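Local atomic coordinates of farnesyl pyrophosphate synthetase (Staphylococcus aureus, PDB entry 5H9D), a protein that probably catalyses, with magnesium as cofactor, the chain-lengthening prenyl transfers that build heptaprenyl diphosphate. Residues T60-Q63 and T64-A68. Numbering follows the deposited sequence.
Sequences TSEQ and TYQVA
Tyr65 and Thr60 meet in a CH-pi contact: the methyl CG2 of Thr60 lies 4.1 Å from the centroid of the Tyr65 ring and only 20° off the ring normal, hence over one face, though displaced toward the rim. CG2 stands anti to the Thr60 backbone N, which brings the methyl over the ring, while OG1 sits beside that N. The hydroxyl end of the ring also packs against this threonine, with Tyr65 OH 3.5 Å from Thr60 CB. Both hydroxyls are hydrogen-bonded to Glu9 OE2, so a single carboxylate oxygen from helix 6-20 joins Thr60, in the loop ahead of the N-cap, to the tyrosine five residues on.

Backbone hydrogen bonds identify the segment as the first turns of helix 62-85, in the all-alpha polyprenyl synthase fold, with Ser61 at the N-cap position. Ser61 O accepts from Tyr65 N at 3.2 Å, and more weakly from Thr64 N. The next i to i+4 bonds follow, Gln66 N to Glu62 O at 2.9 Å and Val67 N to Gln63 O at 3.3 Å.

Among polar side chains, Gln66 NE2 donates to Glu62 OE2 at 2.6 Å, with an N-H...O angle of 157°. The carboxylate supplies its anti lone pair, and the acceptor lies practically in the Gln66 amide plane, although the two planar groups are twisted 47° against each other. Bends at chi2 in both side chains allow this meeting one turn apart. The other carboxylate oxygen, Glu62 OE1, forms a salt bridge with Arg16, which also makes a cation-pi contact with Tyr65 and so ties the helix start to helix 6-20. Glu62 OE1 itself approaches the ring obliquely, 3.7 Å from Tyr65 CD2.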
loop_
_atom_site.group_PDB
_atom_site.type_symbol
_atom_site.label_atom_id
_atom_site.label_comp_id
_atom_site.label_asym_id
_atom_site.label_seq_id
_atom_site.Cartn_x
_atom_site.Cartn_y
_atom_site.Cartn_z
ATOM N N THR A 60 20.317 -13.426 12.101
ATOM C CA THR A 60 18.982 -12.995 11.703
ATOM C C THR A 60 17.952 -14.102 11.920
ATOM O O THR A 60 18.109 -15.195 11.389
ATOM C CB THR A 60 18.950 -12.606 10.224
ATOM O OG1 THR A 60 20.171 -11.956 9.863
ATOM C CG2 THR A 60 17.824 -11.668 9.977
ATOM N N SER A 61 16.901 -13.815 12.683
ATOM C CA SER A 61 15.868 -14.802 12.942
ATOM C C SER A 61 14.823 -14.926 11.816
ATOM O O SER A 61 14.731 -14.061 10.938
ATOM C CB SER A 61 15.176 -14.497 14.283
ATOM O OG SER A 61 14.563 -13.223 14.320
ATOM N N GLU A 62 14.041 -16.006 11.837
ATOM C CA GLU A 62 13.021 -16.191 10.821
ATOM C C GLU A 62 11.998 -15.074 10.947
ATOM O O GLU A 62 11.473 -14.578 9.950
ATOM C CB GLU A 62 12.321 -17.541 10.987
ATOM C CG GLU A 62 11.392 -17.921 9.815
ATOM C CD GLU A 62 12.051 -17.684 8.453
ATOM O OE1 GLU A 62 13.285 -17.847 8.346
ATOM O OE2 GLU A 62 11.343 -17.331 7.485
ATOM N N GLN A 63 11.714 -14.671 12.179
ATOM C CA GLN A 63 10.755 -13.605 12.410
ATOM C C GLN A 63 11.149 -12.316 11.697
ATOM O O GLN A 63 10.273 -11.555 11.272
ATOM C CB GLN A 63 10.603 -13.328 13.917
ATOM C CG GLN A 63 9.925 -11.993 14.202
ATOM C CD GLN A 63 9.584 -11.769 15.648
ATOM O OE1 GLN A 63 9.147 -10.690 16.025
ATOM N NE2 GLN A 63 9.759 -12.784 16.462
ATOM N N THR A 64 12.452 -12.056 11.573
ATOM C CA THR A 64 12.876 -10.822 10.921
ATOM C C THR A 64 12.835 -10.989 9.405
ATOM O O THR A 64 12.581 -10.035 8.689
ATOM C CB THR A 64 14.290 -10.342 11.387
ATOM O OG1 THR A 64 15.281 -11.223 10.870
ATOM C CG2 THR A 64 14.420 -10.343 12.903
ATOM N N TYR A 65 13.059 -12.202 8.911
ATOM C CA TYR A 65 12.976 -12.437 7.478
ATOM C C TYR A 65 11.534 -12.332 7.066
ATOM O O TYR A 65 11.244 -11.971 5.922
ATOM C CB TYR A 65 13.432 -13.828 7.112
ATOM C CG TYR A 65 14.907 -13.999 7.106
ATOM C CD1 TYR A 65 15.707 -13.285 6.224
ATOM C CD2 TYR A 65 15.515 -14.854 8.008
ATOM C CE1 TYR A 65 17.082 -13.410 6.246
ATOM C CE2 TYR A 65 16.903 -14.987 8.039
ATOM C CZ TYR A 65 17.674 -14.259 7.162
ATOM O OH TYR A 65 19.037 -14.359 7.248
ATOM N N GLN A 66 10.623 -12.681 7.979
ATOM C CA GLN A 66 9.214 -12.619 7.654
ATOM C C GLN A 66 8.726 -11.167 7.584
ATOM O O GLN A 66 7.854 -10.830 6.774
ATOM C CB GLN A 66 8.387 -13.422 8.660
ATOM C CG GLN A 66 8.570 -14.953 8.606
ATOM C CD GLN A 66 8.187 -15.569 7.263
ATOM O OE1 GLN A 66 7.108 -15.309 6.734
ATOM N NE2 GLN A 66 9.072 -16.401 6.715
ATOM N N VAL A 67 9.283 -10.287 8.403
ATOM C CA VAL A 67 8.832 -8.904 8.329
ATOM C C VAL A 67 9.406 -8.290 7.051
ATOM O O VAL A 67 8.794 -7.450 6.404
ATOM C CB VAL A 67 9.249 -8.097 9.595
ATOM C CG1 VAL A 67 8.700 -6.688 9.519
ATOM C CG2 VAL A 67 8.680 -8.772 10.817
ATOM N N ALA A 68 10.580 -8.752 6.681
ATOM C CA ALA A 68 11.230 -8.295 5.456
ATOM C C ALA A 68 10.370 -8.677 4.230
ATOM O O ALA A 68 10.129 -7.837 3.357
ATOM C CB ALA A 68 12.648 -8.905 5.363
#